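Local coordinates for putative dihydrodipicolinate synthase (Thermus thermophilus, PDB 2PCQ), which belongs to the dihydrodipicolinate synthase family of TIM-barrel proteins and assembles from four chains, at residues A244-L248 and F269-E274. Sequence-based numbering, arbitrary orientation.
Sequences ALRHL and FLPVLE
Leu-273 sets one methyl, CD2, against the end of helix 216-247, where it touches Ala-244, His-247 and, just past the helix, Leu-248. Its CG stands anti to the backbone N (chi1 -180°), carrying the branch from helix 266-278 toward its neighbour. CD2 lies 4.1 Å from Ala-244 CB. Leu-248 comes to the same methyl tip to tip, with its own CD2 4.2 Å from Leu-273 CD2. One turn earlier on helix 266-278, Phe-269 reaches Ala-244: its ring atom CE2 sits 3.8 Å from Ala-244 CB, approaching obliquely. Ala-244 is thus shared between an aromatic ring and a leucine methyl, all three residues buried.

The outer part of the contact belongs to His-247, the one exposed residue among those that touch, whose side chain slides past that of Leu-273 in the opposite direction. Leu-270 crosses the histidine side chain at about a right angle and brings its CD1 methyl near the ring. The carboxylate of Glu-274, on a chain bent at chi2 (-56°), is at the imidazole edge, the two planes 72° apart. The imidazole is probably turned over in the model and its closest approach to the carboxylate is too short, so which ring atom faces the oxygen is doubtful.

No hydrogen bond joins the two segments; the dependable contacts are apolar. Phe-269 also packs on Leu-229, Leu-232 and Leu-240 of helix 216-247, and Trp-266 meets the His-247 ring edge-to-face. The arrangement is a helix-helix packing in which the C-terminal helix 266-278 lies beside the end of the long helix 216-247, the two running roughly the same way here, both following the last strand of the TIM barrel in sequence, as in the C-terminal helical region of dihydrodipicolinate synthase family members.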
loop_
_atom_site.group_PDB
_atom_site.type_symbol
_atom_site.label_atom_id
_atom_site.label_comp_id
_atom_site.label_asym_id
_atom_site.label_seq_id
_atom_site.Cartn_x
_atom_site.Cartn_y
_atom_site.Cartn_z
ATOM N N ALA A 244 -27.137 14.318 5.136
ATOM C CA ALA A 244 -28.207 13.941 4.215
ATOM C C ALA A 244 -29.475 13.614 4.999
ATOM O O ALA A 244 -30.572 14.042 4.637
ATOM C CB ALA A 244 -27.786 12.737 3.385
ATOM N N LEU A 245 -29.328 12.850 6.074
ATOM C CA LEU A 245 -30.481 12.498 6.883
ATOM C C LEU A 245 -31.092 13.746 7.514
ATOM O O LEU A 245 -32.312 13.882 7.546
ATOM C CB LEU A 245 -30.092 11.480 7.958
ATOM C CG LEU A 245 -29.856 10.068 7.413
ATOM C CD1 LEU A 245 -29.167 9.211 8.461
ATOM C CD2 LEU A 245 -31.188 9.453 7.003
ATOM N N ARG A 246 -30.254 14.658 8.009
ATOM C CA ARG A 246 -30.771 15.888 8.608
ATOM C C ARG A 246 -31.521 16.677 7.539
ATOM O O ARG A 246 -32.588 17.230 7.793
ATOM C CB ARG A 246 -29.645 16.758 9.185
ATOM C CG ARG A 246 -28.911 16.157 10.390
ATOM C CD ARG A 246 -28.174 17.235 11.192
ATOM N NE ARG A 246 -27.234 18.001 10.378
ATOM C CZ ARG A 246 -26.042 17.561 9.984
ATOM N NH1 ARG A 246 -25.629 16.346 10.333
ATOM N NH2 ARG A 246 -25.266 18.331 9.236
ATOM N N HIS A 247 -30.963 16.711 6.334
ATOM C CA HIS A 247 -31.583 17.428 5.227
ATOM C C HIS A 247 -32.978 16.886 4.918
ATOM O O HIS A 247 -33.878 17.644 4.555
ATOM C CB HIS A 247 -30.699 17.339 3.983
ATOM C CG HIS A 247 -31.298 17.974 2.769
ATOM N ND1 HIS A 247 -32.030 17.265 1.841
ATOM C CD2 HIS A 247 -31.286 19.256 2.337
ATOM C CE1 HIS A 247 -32.441 18.082 0.889
ATOM N NE2 HIS A 247 -32.002 19.297 1.165
ATOM N N LEU A 248 -33.150 15.576 5.068
ATOM C CA LEU A 248 -34.432 14.931 4.818
ATOM C C LEU A 248 -35.355 15.039 6.029
ATOM O O LEU A 248 -36.445 14.474 6.039
ATOM C CB LEU A 248 -34.224 13.455 4.464
ATOM C CG LEU A 248 -33.450 13.177 3.173
ATOM C CD1 LEU A 248 -33.215 11.685 3.036
ATOM C CD2 LEU A 248 -34.232 13.716 1.979
ATOM N N PHE A 269 -23.492 16.217 -3.673
ATOM C CA PHE A 269 -24.479 15.229 -3.256
ATOM C C PHE A 269 -25.923 15.721 -3.301
ATOM O O PHE A 269 -26.818 14.975 -3.691
ATOM C CB PHE A 269 -24.165 14.753 -1.837
ATOM C CG PHE A 269 -24.854 13.476 -1.460
ATOM C CD1 PHE A 269 -24.459 12.266 -2.023
ATOM C CD2 PHE A 269 -25.883 13.476 -0.527
ATOM C CE1 PHE A 269 -25.078 11.074 -1.659
ATOM C CE2 PHE A 269 -26.509 12.291 -0.156
ATOM C CZ PHE A 269 -26.104 11.085 -0.722
ATOM N N LEU A 270 -26.146 16.969 -2.895
ATOM C CA LEU A 270 -27.490 17.547 -2.859
ATOM C C LEU A 270 -28.337 17.241 -4.096
ATOM O O LEU A 270 -29.407 16.647 -3.981
ATOM C CB LEU A 270 -27.405 19.065 -2.631
ATOM C CG LEU A 270 -28.714 19.867 -2.586
ATOM C CD1 LEU A 270 -29.630 19.331 -1.494
ATOM C CD2 LEU A 270 -28.393 21.339 -2.340
ATOM N N PRO A 271 -27.869 17.630 -5.293
ATOM C CA PRO A 271 -28.661 17.351 -6.495
ATOM C C PRO A 271 -28.897 15.863 -6.754
ATOM O O PRO A 271 -29.929 15.481 -7.306
ATOM C CB PRO A 271 -27.855 18.024 -7.609
ATOM C CG PRO A 271 -26.451 17.978 -7.094
ATOM C CD PRO A 271 -26.625 18.341 -5.640
ATOM N N VAL A 272 -27.941 15.026 -6.361
ATOM C CA VAL A 272 -28.092 13.591 -6.552
ATOM C C VAL A 272 -29.233 13.090 -5.669
ATOM O O VAL A 272 -30.108 12.358 -6.127
ATOM C CB VAL A 272 -26.791 12.828 -6.194
ATOM C CG1 VAL A 272 -27.047 11.326 -6.206
ATOM C CG2 VAL A 272 -25.696 13.168 -7.200
ATOM N N LEU A 273 -29.221 13.499 -4.404
ATOM C CA LEU A 273 -30.254 13.095 -3.459
ATOM C C LEU A 273 -31.621 13.641 -3.871
ATOM O O LEU A 273 -32.607 12.905 -3.901
ATOM C CB LEU A 273 -29.906 13.592 -2.055
ATOM C CG LEU A 273 -30.892 13.244 -0.937
ATOM C CD1 LEU A 273 -31.079 11.734 -0.874
ATOM C CD2 LEU A 273 -30.368 13.776 0.393
ATOM N N GLU A 274 -31.675 14.936 -4.180
ATOM C CA GLU A 274 -32.927 15.564 -4.593
ATOM C C GLU A 274 -33.489 14.917 -5.853
ATOM O O GLU A 274 -34.702 14.786 -6.001
ATOM C CB GLU A 274 -32.723 17.064 -4.832
ATOM C CG GLU A 274 -32.692 17.893 -3.559
ATOM C CD GLU A 274 -33.938 17.693 -2.711
ATOM O OE1 GLU A 274 -35.057 17.762 -3.263
ATOM O OE2 GLU A 274 -33.802 17.468 -1.491
#